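Methylxanthine N1-demethylase NdmA (Pseudomonas putida, PDB 6ICN) catalyses the NADH-dependent N1-demethylation of caffeine to theobromine and formaldehyde, as a Rieske-type non-heme iron oxygenase. Local coordinates at residues Q105-T108 with C112-V115; A179-E184 with E312-K317; M213-G218 with L339-E344. All coordinates share one frame; numbering follows the deposited sequence.

In the fold
Contact 1 lies in the Rieske domain, about 41 Å centre to centre from contacts 2 and 3, which share the C-terminal oxygenase domain with centres about 20 Å apart. It is a hairpin contact, local in sequence and partly buried, built on backbone bonds with a polar side-chain bond at its turn end. Contact 2, also partly buried, is long-range: one arginine of helix 179-186 donates hydrogen bonds to two carbonyls of a loop that follows helix 293-313, beside a neighbouring subunit. Contact 3 is a surface salt bridge between strand 214-216 and helix 330-348. Contacts 2 and 3 meet where E180 CG packs on L339 CD1 at 3.8 Å.

Contact 1. Residues Q105-T108 with C112-V115; sequences QYDT and CQLV
Q105 and L114 run their side chains next to each other in the same direction, and Q105 can be followed outward atom by atom. Its CB lies 4.1 Å from L114 CB, CG passes the same methylene, and CD reaches L114 CD2 at 3.8 Å; OE1 also rests near that methyl, while its polar partner is R96 and that of NE2 is Q98. Between the same strands the backbones pair: Q113 N gives a nearly linear bond to Q105 O (2.8 Å, 167° at the hydrogen), and Q105 N gives a longer one to L114 O. This is the beta hairpin of strands 105-106 and 112-114, at one side of the small four-stranded sheet in the Rieske domain. Y106 and C112 form a non-hydrogen-bonded pair on the face where the Y106 side chain comes about 5 Å from the [2Fe-2S] cluster. With SG anti to the backbone N (chi1 179°), C112 makes a distant sulfur-aromatic contact, its SG above the Y106 ring face, 5.2 Å from the centroid. Past the strands, D107 OD2 accepts Q113 NE2 at 2.8 Å from above the carboxylate plane, whereas OD1 takes the backbone N-H groups of H109 and A111. An alanine in place of D107 is likely to leave Q113 NE2 without this acceptor and those two turn amides without their side-chain acceptor.

Contact 2. Residues A179-E184 with E312-K317; sequences AERRWE and ESQWPK
R181 and K317 mark the closest backbone approach, 7.9 Å between their CA atoms, so the 179-184 part of helix 179-186 and the loop after residue 313 meet through the R181 side chain reaching backbone carbonyls. That loop turns through a cis peptide before P316, and the carbonyls of P316 and K317 both receive the R181 guanidinium. R181 NH2 bonds P316 O at 2.9 Å, within the guanidinium plane and fairly straight (162°). R181 NE bonds K317 O at 3.0 Å, but more bent, from above the carbonyl plane. The contact ties helix 179-186 to the loop leaving helix 293-313 in the C-terminal oxygenase domain; the Q314 side chain is about 10 Å from the bound cobalt, so the contact lies outside the metal site. Q314 crosses R181 at a slant, its CB over one guanidinium face, offset toward the rim, and its CD 3.6 Å from R181 CD. R181 NH1 and Q314 NE2 are both donors, and each has another acceptor: E323 for NH1, and the carbonyl of R83 of a neighbouring subunit for NE2. A water bridges the R181 main-chain carbonyl and the Q314 amide, donating to R181 O at 2.8 Å and to Q314 OE1 at 2.7 Å.

Contact 3. Residues M213-G218 with L339-E344; sequences MDRFNG and LRELKE
R215 reaches from its strand to E341 with the end of its guanidinium group, and the two side chains supply the whole contact between these segments. In the C-terminal oxygenase domain, R215 sits on strand 214-216, an outermost strand of the seven-stranded antiparallel sheet within this chain, while E341 belongs to helix 330-348; the motif is a two-nitrogen, end-on salt bridge between sheet edge and helix. Geometry supports that reading: NH2 and NH1 each bond a different carboxylate oxygen, and both oxygens lie close to the guanidinium plane. R215 NH2 to E341 OE1 is the shorter of the pair at 2.9 Å, with similar straightness to its neighbour. R215 NH1 to E341 OE2 is 3.2 Å. The pairing is nevertheless not coplanar, since the guanidinium and carboxylate planes are 48° apart. Both side chains are extended and meet at a slant. R215 is extended from CG to NE, which carries its charged end well clear of the strand; E341 is likewise extended beyond CG, so a carboxylate from the helix can meet it. W338, on the same helix, offers R215 a cation-pi contact as well, and the arginine's side chain also touches V361 and F220. The charged end therefore has an aromatic partner besides the carboxylate. Only 76 Å² is buried between the segments, both sides summed, as expected for two side chains meeting at the surface. The two oxygens are approached differently: R215 NH2 meets E341 OE1 on the syn side, 27° out of the carboxylate plane, whereas R215 NH1 meets E341 OE2 from farther above it, 45° out.

Contact 1. Residues Q105-T108 with C112-V115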
ATOM      1  N   GLN A 105     -10.729  -8.980  38.601  1.00 17.71           N
ATOM      2  CA  GLN A 105      -9.378  -8.544  38.950  1.00 16.44           C
ATOM      3  C   GLN A 105      -8.570  -9.719  39.481  1.00 17.94           C
ATOM      4  O   GLN A 105      -9.020 -10.410  40.401  1.00 19.42           O
ATOM      5  CB  GLN A 105      -9.418  -7.436  40.001  1.00 17.82           C
ATOM      6  CG  GLN A 105     -10.136  -6.196  39.526  1.00 18.08           C
ATOM      7  CD  GLN A 105      -9.957  -5.061  40.511  1.00 24.13           C
ATOM      8  OE1 GLN A 105      -9.640  -5.292  41.680  1.00 23.91           O
ATOM      9  NE2 GLN A 105     -10.150  -3.831  40.052  1.00 23.21           N
ATOM     10  N   TYR A 106      -7.386  -9.927  38.915  1.00 16.53           N
ATOM     11  CA  TYR A 106      -6.508 -11.029  39.299  1.00 17.06           C
ATOM     12  C   TYR A 106      -5.300 -10.525  40.083  1.00 17.08           C
ATOM     13  O   TYR A 106      -4.657  -9.543  39.690  1.00 16.58           O
ATOM     14  CB  TYR A 106      -6.036 -11.785  38.058  1.00 15.79           C
ATOM     15  CG  TYR A 106      -7.165 -12.477  37.350  1.00 15.61           C
ATOM     16  CD1 TYR A 106      -7.540 -13.755  37.717  1.00 16.94           C
ATOM     17  CD2 TYR A 106      -7.874 -11.835  36.326  1.00 14.96           C
ATOM     18  CE1 TYR A 106      -8.581 -14.418  37.080  1.00 16.72           C
ATOM     19  CE2 TYR A 106      -8.935 -12.483  35.670  1.00 16.66           C
ATOM     20  CZ  TYR A 106      -9.279 -13.778  36.054  1.00 15.73           C
ATOM     21  OH  TYR A 106     -10.313 -14.470  35.437  1.00 16.28           O
ATOM     22  N   ASP A 107      -4.968 -11.227  41.181  1.00 17.15           N
ATOM     23  CA  ASP A 107      -3.808 -10.838  41.978  1.00 18.62           C
ATOM     24  C   ASP A 107      -2.515 -11.462  41.418  1.00 18.73           C
ATOM     25  O   ASP A 107      -2.508 -12.136  40.381  1.00 19.01           O
ATOM     26  CB  ASP A 107      -4.043 -11.187  43.460  1.00 18.99           C
ATOM     27  CG  ASP A 107      -4.120 -12.687  43.740  1.00 22.02           C
ATOM     28  OD1 ASP A 107      -3.649 -13.518  42.930  1.00 19.36           O
ATOM     29  OD2 ASP A 107      -4.630 -13.047  44.849  1.00 22.19           O
ATOM     30  N   THR A 108      -1.389 -11.218  42.104  1.00 17.74           N
ATOM     31  CA  THR A 108      -0.103 -11.708  41.619  1.00 17.75           C
ATOM     32  C   THR A 108      -0.035 -13.229  41.554  1.00 17.16           C
ATOM     33  O   THR A 108       0.865 -13.763  40.897  1.00 19.51           O
ATOM     34  CB  THR A 108       1.047 -11.207  42.493  1.00 22.29           C
ATOM     35  OG1 THR A 108       0.855 -11.696  43.829  1.00 21.62           O
ATOM     36  CG2 THR A 108       1.106  -9.690  42.490  1.00 20.94           C
ATOM     37  N   CYS A 112      -8.601 -14.654  41.215  1.00 16.52           N
ATOM     38  CA  CYS A 112      -9.562 -13.563  41.096  1.00 18.33           C
ATOM     39  C   CYS A 112      -9.964 -13.078  42.484  1.00 19.96           C
ATOM     40  O   CYS A 112     -10.315 -13.889  43.350  1.00 22.42           O
ATOM     41  CB  CYS A 112     -10.810 -13.990  40.330  1.00 17.05           C
ATOM     42  SG  CYS A 112     -12.038 -12.673  40.201  1.00 19.04           S
ATOM     43  N   GLN A 113      -9.901 -11.760  42.695  1.00 17.72           N
ATOM     44  CA  GLN A 113     -10.225 -11.171  43.989  1.00 19.74           C
ATOM     45  C   GLN A 113     -11.393 -10.199  43.933  1.00 21.59           C
ATOM     46  O   GLN A 113     -11.789  -9.663  44.979  1.00 21.04           O
ATOM     47  CB  GLN A 113      -8.992 -10.458  44.574  1.00 20.14           C
ATOM     48  CG  GLN A 113      -7.795 -11.372  44.857  1.00 20.85           C
ATOM     49  CD  GLN A 113      -8.087 -12.466  45.891  1.00 26.22           C
ATOM     50  OE1 GLN A 113      -9.077 -12.404  46.629  1.00 27.88           O
ATOM     51  NE2 GLN A 113      -7.226 -13.481  45.937  1.00 25.61           N
ATOM     52  N   LEU A 114     -11.962  -9.960  42.757  1.00 18.94           N
ATOM     53  CA  LEU A 114     -13.113  -9.077  42.621  1.00 17.65           C
ATOM     54  C   LEU A 114     -13.912  -9.492  41.396  1.00 20.86           C
ATOM     55  O   LEU A 114     -13.353  -9.586  40.297  1.00 19.02           O
ATOM     56  CB  LEU A 114     -12.691  -7.613  42.487  1.00 17.65           C
ATOM     57  CG  LEU A 114     -13.883  -6.677  42.289  1.00 20.65           C
ATOM     58  CD1 LEU A 114     -14.821  -6.717  43.490  1.00 26.82           C
ATOM     59  CD2 LEU A 114     -13.416  -5.258  41.985  1.00 21.46           C
ATOM     60  N   VAL A 115     -15.201  -9.731  41.600  1.00 19.35           N
ATOM     61  CA  VAL A 115     -16.177  -9.942  40.539  1.00 18.73           C
ATOM     62  C   VAL A 115     -17.182  -8.802  40.614  1.00 19.70           C
ATOM     63  O   VAL A 115     -18.095  -8.821  41.442  1.00 21.50           O
ATOM     64  CB  VAL A 115     -16.879 -11.306  40.686  1.00 19.33           C
ATOM     65  CG1 VAL A 115     -18.011 -11.473  39.657  1.00 19.51           C
ATOM     66  CG2 VAL A 115     -15.857 -12.448  40.618  1.00 17.33           C
TER

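Contact 2. Residues A179-E184 with E312-K317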
ATOM      1  N   ALA A 179      15.330 -21.264  17.597  1.00 14.95           N
ATOM      2  CA  ALA A 179      16.349 -20.831  18.546  1.00 15.69           C
ATOM      3  C   ALA A 179      17.611 -21.680  18.434  1.00 16.01           C
ATOM      4  O   ALA A 179      18.716 -21.160  18.570  1.00 17.41           O
ATOM      5  CB  ALA A 179      15.790 -20.869  19.967  1.00 17.13           C
ATOM      6  N   GLU A 180      17.465 -22.979  18.164  1.00 16.36           N
ATOM      7  CA  GLU A 180      18.634 -23.830  17.938  1.00 18.42           C
ATOM      8  C   GLU A 180      19.446 -23.369  16.725  1.00 16.88           C
ATOM      9  O   GLU A 180      20.678 -23.271  16.791  1.00 17.58           O
ATOM     10  CB  GLU A 180      18.188 -25.291  17.770  1.00 18.74           C
ATOM     11  CG  GLU A 180      17.537 -25.911  19.018  1.00 19.53           C
ATOM     12  CD  GLU A 180      16.013 -25.658  19.139  1.00 27.52           C
ATOM     13  OE1 GLU A 180      15.406 -24.914  18.309  1.00 23.61           O
ATOM     14  OE2 GLU A 180      15.397 -26.222  20.082  1.00 29.08           O
ATOM     15  N   ARG A 181      18.777 -23.075  15.597  1.00 17.49           N
ATOM     16  CA  ARG A 181      19.533 -22.627  14.431  1.00 17.49           C
ATOM     17  C   ARG A 181      20.161 -21.259  14.674  1.00 16.83           C
ATOM     18  O   ARG A 181      21.262 -20.981  14.186  1.00 17.40           O
ATOM     19  CB  ARG A 181      18.625 -22.619  13.190  1.00 16.63           C
ATOM     20  CG  ARG A 181      18.165 -24.033  12.796  1.00 19.61           C
ATOM     21  CD  ARG A 181      18.477 -24.252  11.366  1.00 22.53           C
ATOM     22  NE  ARG A 181      17.840 -25.400  10.730  1.00 20.39           N
ATOM     23  CZ  ARG A 181      18.526 -26.407  10.184  1.00 20.20           C
ATOM     24  NH1 ARG A 181      19.850 -26.426  10.273  1.00 18.59           N
ATOM     25  NH2 ARG A 181      17.887 -27.381   9.552  1.00 19.00           N
ATOM     26  N   ARG A 182      19.487 -20.398  15.454  1.00 15.19           N
ATOM     27  CA  ARG A 182      20.059 -19.095  15.767  1.00 15.78           C
ATOM     28  C   ARG A 182      21.304 -19.240  16.632  1.00 14.95           C
ATOM     29  O   ARG A 182      22.319 -18.577  16.384  1.00 15.33           O
ATOM     30  CB  ARG A 182      19.003 -18.219  16.458  1.00 17.81           C
ATOM     31  CG  ARG A 182      19.245 -16.722  16.271  1.00 21.29           C
ATOM     32  CD  ARG A 182      20.218 -16.167  17.305  1.00 17.26           C
ATOM     33  NE  ARG A 182      20.745 -14.876  16.850  1.00 20.37           N
ATOM     34  CZ  ARG A 182      21.746 -14.730  15.985  1.00 21.69           C
ATOM     35  NH1 ARG A 182      22.359 -15.812  15.482  1.00 21.00           N
ATOM     36  NH2 ARG A 182      22.143 -13.507  15.616  1.00 20.63           N
ATOM     37  N   TRP A 183      21.244 -20.112  17.643  1.00 16.20           N
ATOM     38  CA  TRP A 183      22.400 -20.350  18.500  1.00 16.80           C
ATOM     39  C   TRP A 183      23.591 -20.826  17.672  1.00 16.41           C
ATOM     40  O   TRP A 183      24.704 -20.294  17.785  1.00 16.67           O
ATOM     41  CB  TRP A 183      22.039 -21.379  19.577  1.00 15.66           C
ATOM     42  CG  TRP A 183      23.077 -21.533  20.688  1.00 17.76           C
ATOM     43  CD1 TRP A 183      23.013 -20.980  21.937  1.00 20.93           C
ATOM     44  CD2 TRP A 183      24.302 -22.300  20.650  1.00 18.33           C
ATOM     45  NE1 TRP A 183      24.127 -21.346  22.679  1.00 19.43           N
ATOM     46  CE2 TRP A 183      24.923 -22.161  21.914  1.00 19.49           C
ATOM     47  CE3 TRP A 183      24.915 -23.103  19.684  1.00 17.27           C
ATOM     48  CZ2 TRP A 183      26.150 -22.763  22.224  1.00 20.32           C
ATOM     49  CZ3 TRP A 183      26.141 -23.716  19.995  1.00 17.74           C
ATOM     50  CH2 TRP A 183      26.739 -23.542  21.259  1.00 18.89           C
ATOM     51  N   GLU A 184      23.359 -21.812  16.797  1.00 18.00           N
ATOM     52  CA  GLU A 184      24.454 -22.331  15.987  1.00 18.83           C
ATOM     53  C   GLU A 184      25.006 -21.264  15.049  1.00 19.26           C
ATOM     54  O   GLU A 184      26.222 -21.191  14.831  1.00 18.24           O
ATOM     55  CB  GLU A 184      23.984 -23.567  15.213  1.00 18.39           C
ATOM     56  CG  GLU A 184      23.567 -24.686  16.144  1.00 18.55           C
ATOM     57  CD  GLU A 184      23.315 -25.990  15.434  1.00 26.72           C
ATOM     58  OE1 GLU A 184      23.801 -26.139  14.292  1.00 33.17           O
ATOM     59  OE2 GLU A 184      22.606 -26.846  16.006  1.00 24.33           O
ATOM     60  N   GLU A 312      17.133 -17.924   7.679  1.00 14.37           N
ATOM     61  CA  GLU A 312      15.712 -18.163   7.435  1.00 12.91           C
ATOM     62  C   GLU A 312      15.482 -19.136   6.284  1.00 13.79           C
ATOM     63  O   GLU A 312      14.415 -19.748   6.216  1.00 16.41           O
ATOM     64  CB  GLU A 312      14.987 -16.835   7.165  1.00 14.12           C
ATOM     65  CG  GLU A 312      14.941 -15.914   8.393  1.00 16.79           C
ATOM     66  CD  GLU A 312      14.094 -14.669   8.172  1.00 19.43           C
ATOM     67  OE1 GLU A 312      13.486 -14.183   9.156  1.00 17.09           O
ATOM     68  OE2 GLU A 312      14.036 -14.174   7.011  1.00 19.44           O
ATOM     69  N   SER A 313      16.472 -19.319   5.401  1.00 13.04           N
ATOM     70  CA  SER A 313      16.324 -20.263   4.295  1.00 13.92           C
ATOM     71  C   SER A 313      16.530 -21.718   4.717  1.00 15.28           C
ATOM     72  O   SER A 313      16.079 -22.624   4.002  1.00 13.93           O
ATOM     73  CB  SER A 313      17.310 -19.925   3.163  1.00 14.69           C
ATOM     74  OG  SER A 313      18.591 -20.485   3.407  1.00 15.01           O
ATOM     75  N   GLN A 314      17.184 -21.963   5.848  1.00 14.99           N
ATOM     76  CA  GLN A 314      17.469 -23.341   6.253  1.00 13.87           C
ATOM     77  C   GLN A 314      16.175 -24.132   6.421  1.00 16.93           C
ATOM     78  O   GLN A 314      15.233 -23.700   7.096  1.00 16.81           O
ATOM     79  CB  GLN A 314      18.274 -23.339   7.547  1.00 13.14           C
ATOM     80  CG  GLN A 314      19.694 -22.791   7.375  1.00 14.01           C
ATOM     81  CD  GLN A 314      20.439 -22.793   8.686  1.00 18.18           C
ATOM     82  OE1 GLN A 314      20.344 -21.847   9.468  1.00 18.09           O
ATOM     83  NE2 GLN A 314      21.180 -23.875   8.952  1.00 15.56           N
ATOM     84  N   TRP A 315      16.104 -25.289   5.768  1.00 15.44           N
ATOM     85  CA  TRP A 315      14.879 -26.068   5.818  1.00 15.11           C
ATOM     86  C   TRP A 315      15.217 -27.554   5.827  1.00 17.23           C
ATOM     87  O   TRP A 315      16.163 -27.964   5.175  1.00 17.34           O
ATOM     88  CB  TRP A 315      13.962 -25.714   4.644  1.00 18.48           C
ATOM     89  CG  TRP A 315      14.458 -26.128   3.276  1.00 18.01           C
ATOM     90  CD1 TRP A 315      15.421 -25.510   2.516  1.00 15.88           C
ATOM     91  CD2 TRP A 315      13.980 -27.235   2.494  1.00 17.53           C
ATOM     92  NE1 TRP A 315      15.576 -26.181   1.316  1.00 17.31           N
ATOM     93  CE2 TRP A 315      14.702 -27.237   1.280  1.00 16.41           C
ATOM     94  CE3 TRP A 315      13.030 -28.234   2.714  1.00 20.95           C
ATOM     95  CZ2 TRP A 315      14.489 -28.203   0.280  1.00 20.22           C
ATOM     96  CZ3 TRP A 315      12.822 -29.188   1.721  1.00 21.92           C
ATOM     97  CH2 TRP A 315      13.548 -29.164   0.525  1.00 20.69           C
ATOM     98  N   PRO A 316      14.441 -28.356   6.572  1.00 19.57           N
ATOM     99  CA  PRO A 316      13.364 -27.948   7.483  1.00 21.14           C
ATOM    100  C   PRO A 316      13.877 -27.110   8.652  1.00 18.24           C
ATOM    101  O   PRO A 316      15.076 -27.004   8.840  1.00 19.52           O
ATOM    102  CB  PRO A 316      12.787 -29.282   7.982  1.00 24.75           C
ATOM    103  CG  PRO A 316      13.797 -30.280   7.697  1.00 28.89           C
ATOM    104  CD  PRO A 316      14.574 -29.820   6.493  1.00 21.65           C
ATOM    105  N   LYS A 317      12.952 -26.493   9.384  1.00 21.88           N
ATOM    106  CA  LYS A 317      13.337 -25.524  10.402  1.00 23.18           C
ATOM    107  C   LYS A 317      14.178 -26.167  11.497  1.00 19.68           C
ATOM    108  O   LYS A 317      15.139 -25.558  11.987  1.00 19.44           O
ATOM    109  CB  LYS A 317      12.084 -24.883  10.989  1.00 23.03           C
ATOM    110  CG  LYS A 317      11.352 -23.951  10.032  1.00 26.30           C
ATOM    111  CD  LYS A 317      12.252 -22.823   9.570  1.00 25.48           C
ATOM    112  CE  LYS A 317      11.455 -21.704   8.881  1.00 25.81           C
ATOM    113  NZ  LYS A 317      12.390 -20.773   8.178  1.00 21.35           N
TER
HETATM  114  O   HOH W   1      22.096 -21.671  11.573  1.00 19.38           O

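Contact 3. Residues M213-G218 with L339-E344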
ATOM      1  N   MET A 213      36.060 -27.618  24.589  1.00 22.42           N
ATOM      2  CA  MET A 213      34.793 -27.116  25.115  1.00 27.27           C
ATOM      3  C   MET A 213      34.508 -27.774  26.455  1.00 25.60           C
ATOM      4  O   MET A 213      34.549 -29.003  26.565  1.00 28.02           O
ATOM      5  CB  MET A 213      33.627 -27.395  24.158  1.00 26.96           C
ATOM      6  CG  MET A 213      33.790 -26.769  22.798  1.00 25.46           C
ATOM      7  SD  MET A 213      32.495 -27.303  21.658  1.00 23.84           S
ATOM      8  CE  MET A 213      31.075 -26.407  22.342  1.00 23.19           C
ATOM      9  N   ASP A 214      34.200 -26.958  27.459  1.00 24.14           N
ATOM     10  CA  ASP A 214      33.876 -27.429  28.796  1.00 24.20           C
ATOM     11  C   ASP A 214      32.406 -27.202  29.098  1.00 27.03           C
ATOM     12  O   ASP A 214      31.846 -26.157  28.737  1.00 24.65           O
ATOM     13  CB  ASP A 214      34.700 -26.695  29.858  1.00 26.01           C
ATOM     14  CG  ASP A 214      36.181 -26.824  29.632  1.00 33.07           C
ATOM     15  OD1 ASP A 214      36.620 -27.881  29.135  1.00 32.10           O
ATOM     16  OD2 ASP A 214      36.902 -25.858  29.954  1.00 37.30           O
ATOM     17  N   ARG A 215      31.796 -28.167  29.784  1.00 22.41           N
ATOM     18  CA  ARG A 215      30.500 -27.979  30.421  1.00 23.40           C
ATOM     19  C   ARG A 215      30.728 -27.692  31.898  1.00 30.13           C
ATOM     20  O   ARG A 215      31.432 -28.446  32.580  1.00 27.64           O
ATOM     21  CB  ARG A 215      29.596 -29.198  30.281  1.00 23.37           C
ATOM     22  CG  ARG A 215      29.434 -29.786  28.887  1.00 22.72           C
ATOM     23  CD  ARG A 215      28.466 -30.911  29.009  1.00 22.84           C
ATOM     24  NE  ARG A 215      28.209 -31.629  27.761  1.00 20.78           N
ATOM     25  CZ  ARG A 215      27.384 -32.660  27.675  1.00 21.01           C
ATOM     26  NH1 ARG A 215      27.200 -33.282  26.515  1.00 21.57           N
ATOM     27  NH2 ARG A 215      26.754 -33.093  28.764  1.00 25.23           N
ATOM     28  N   PHE A 216      30.137 -26.611  32.388  1.00 24.12           N
ATOM     29  CA  PHE A 216      30.277 -26.269  33.798  1.00 25.82           C
ATOM     30  C   PHE A 216      29.062 -25.453  34.212  1.00 28.87           C
ATOM     31  O   PHE A 216      28.749 -24.441  33.573  1.00 26.65           O
ATOM     32  CB  PHE A 216      31.574 -25.492  34.045  1.00 28.83           C
ATOM     33  CG  PHE A 216      31.861 -25.249  35.500  1.00 33.34           C
ATOM     34  CD1 PHE A 216      32.351 -26.266  36.298  1.00 37.79           C
ATOM     35  CD2 PHE A 216      31.629 -24.006  36.066  1.00 37.08           C
ATOM     36  CE1 PHE A 216      32.615 -26.050  37.638  1.00 41.27           C
ATOM     37  CE2 PHE A 216      31.894 -23.786  37.409  1.00 41.36           C
ATOM     38  CZ  PHE A 216      32.379 -24.809  38.191  1.00 41.65           C
ATOM     39  N   ASN A 217      28.369 -25.914  35.253  1.00 25.67           N
ATOM     40  CA  ASN A 217      27.227 -25.190  35.821  1.00 29.41           C
ATOM     41  C   ASN A 217      26.156 -24.903  34.770  1.00 25.63           C
ATOM     42  O   ASN A 217      25.536 -23.837  34.767  1.00 29.37           O
ATOM     43  CB  ASN A 217      27.674 -23.888  36.489  1.00 29.34           C
ATOM     44  CG  ASN A 217      28.417 -24.119  37.791  1.00 39.71           C
ATOM     45  OD1 ASN A 217      28.382 -25.216  38.365  1.00 45.28           O
ATOM     46  ND2 ASN A 217      29.085 -23.079  38.275  1.00 41.87           N
ATOM     47  N   GLY A 218      25.929 -25.862  33.874  1.00 25.17           N
ATOM     48  CA  GLY A 218      24.915 -25.685  32.848  1.00 25.10           C
ATOM     49  C   GLY A 218      25.299 -24.731  31.737  1.00 23.57           C
ATOM     50  O   GLY A 218      24.414 -24.249  31.011  1.00 22.32           O
ATOM     51  N   LEU A 339      22.025 -30.970  23.811  1.00 20.46           N
ATOM     52  CA  LEU A 339      20.572 -30.822  23.755  1.00 20.23           C
ATOM     53  C   LEU A 339      19.872 -32.180  23.727  1.00 20.26           C
ATOM     54  O   LEU A 339      18.844 -32.371  24.388  1.00 21.50           O
ATOM     55  CB  LEU A 339      20.156 -30.003  22.531  1.00 22.11           C
ATOM     56  CG  LEU A 339      20.472 -28.515  22.538  1.00 20.55           C
ATOM     57  CD1 LEU A 339      19.859 -27.870  21.280  1.00 21.19           C
ATOM     58  CD2 LEU A 339      19.947 -27.837  23.782  1.00 21.50           C
ATOM     59  N   ARG A 340      20.406 -33.130  22.950  1.00 20.84           N
ATOM     60  CA  ARG A 340      19.848 -34.483  22.907  1.00 21.76           C
ATOM     61  C   ARG A 340      19.858 -35.123  24.294  1.00 20.97           C
ATOM     62  O   ARG A 340      18.866 -35.744  24.705  1.00 23.36           O
ATOM     63  CB  ARG A 340      20.627 -35.363  21.902  1.00 23.95           C
ATOM     64  CG  ARG A 340      19.974 -36.746  21.617  1.00 32.76           C
ATOM     65  CD  ARG A 340      20.791 -37.652  20.664  1.00 41.84           C
ATOM     66  NE  ARG A 340      21.667 -36.879  19.772  1.00 52.36           N
ATOM     67  CZ  ARG A 340      22.994 -37.018  19.659  1.00 49.71           C
ATOM     68  NH1 ARG A 340      23.666 -37.886  20.423  1.00 49.87           N
ATOM     69  NH2 ARG A 340      23.637 -36.246  18.768  1.00 51.11           N
ATOM     70  N   GLU A 341      20.963 -34.959  25.026  1.00 21.50           N
ATOM     71  CA  GLU A 341      21.065 -35.527  26.370  1.00 22.13           C
ATOM     72  C   GLU A 341      20.052 -34.890  27.310  1.00 25.20           C
ATOM     73  O   GLU A 341      19.482 -35.569  28.173  1.00 24.61           O
ATOM     74  CB  GLU A 341      22.471 -35.333  26.923  1.00 22.19           C
ATOM     75  CG  GLU A 341      23.554 -36.149  26.225  1.00 25.48           C
ATOM     76  CD  GLU A 341      24.933 -35.805  26.737  1.00 25.83           C
ATOM     77  OE1 GLU A 341      25.030 -35.195  27.828  1.00 31.73           O
ATOM     78  OE2 GLU A 341      25.930 -36.136  26.064  1.00 31.24           O
ATOM     79  N   LEU A 342      19.829 -33.584  27.169  1.00 21.89           N
ATOM     80  CA  LEU A 342      18.862 -32.918  28.035  1.00 22.72           C
ATOM     81  C   LEU A 342      17.451 -33.403  27.745  1.00 22.46           C
ATOM     82  O   LEU A 342      16.651 -33.626  28.668  1.00 22.53           O
ATOM     83  CB  LEU A 342      18.977 -31.393  27.867  1.00 18.54           C
ATOM     84  CG  LEU A 342      20.259 -30.765  28.440  1.00 21.28           C
ATOM     85  CD1 LEU A 342      20.540 -29.363  27.900  1.00 22.00           C
ATOM     86  CD2 LEU A 342      20.199 -30.746  29.983  1.00 22.76           C
ATOM     87  N   LYS A 343      17.122 -33.572  26.462  1.00 20.07           N
ATOM     88  CA  LYS A 343      15.811 -34.078  26.090  1.00 21.96           C
ATOM     89  C   LYS A 343      15.590 -35.491  26.627  1.00 25.23           C
ATOM     90  O   LYS A 343      14.517 -35.801  27.165  1.00 25.98           O
ATOM     91  CB  LYS A 343      15.675 -34.044  24.569  1.00 26.09           C
ATOM     92  CG  LYS A 343      14.368 -34.577  24.067  1.00 29.91           C
ATOM     93  CD  LYS A 343      14.343 -34.555  22.546  1.00 39.87           C
ATOM     94  CE  LYS A 343      13.084 -35.220  22.027  1.00 52.16           C
ATOM     95  NZ  LYS A 343      13.384 -36.498  21.314  1.00 56.32           N
ATOM     96  N   GLU A 344      16.592 -36.361  26.486  1.00 24.23           N
ATOM     97  CA  GLU A 344      16.462 -37.720  27.009  1.00 26.10           C
ATOM     98  C   GLU A 344      16.351 -37.723  28.528  1.00 27.65           C
ATOM     99  O   GLU A 344      15.509 -38.432  29.093  1.00 30.68           O
ATOM    100  CB  GLU A 344      17.653 -38.566  26.553  1.00 27.80           C
ATOM    101  CG  GLU A 344      17.663 -38.846  25.054  1.00 33.22           C
ATOM    102  CD  GLU A 344      16.395 -39.550  24.584  1.00 44.48           C
ATOM    103  OE1 GLU A 344      15.977 -39.311  23.430  1.00 55.48           O
ATOM    104  OE2 GLU A 344      15.814 -40.331  25.383  1.00 49.80           O
TER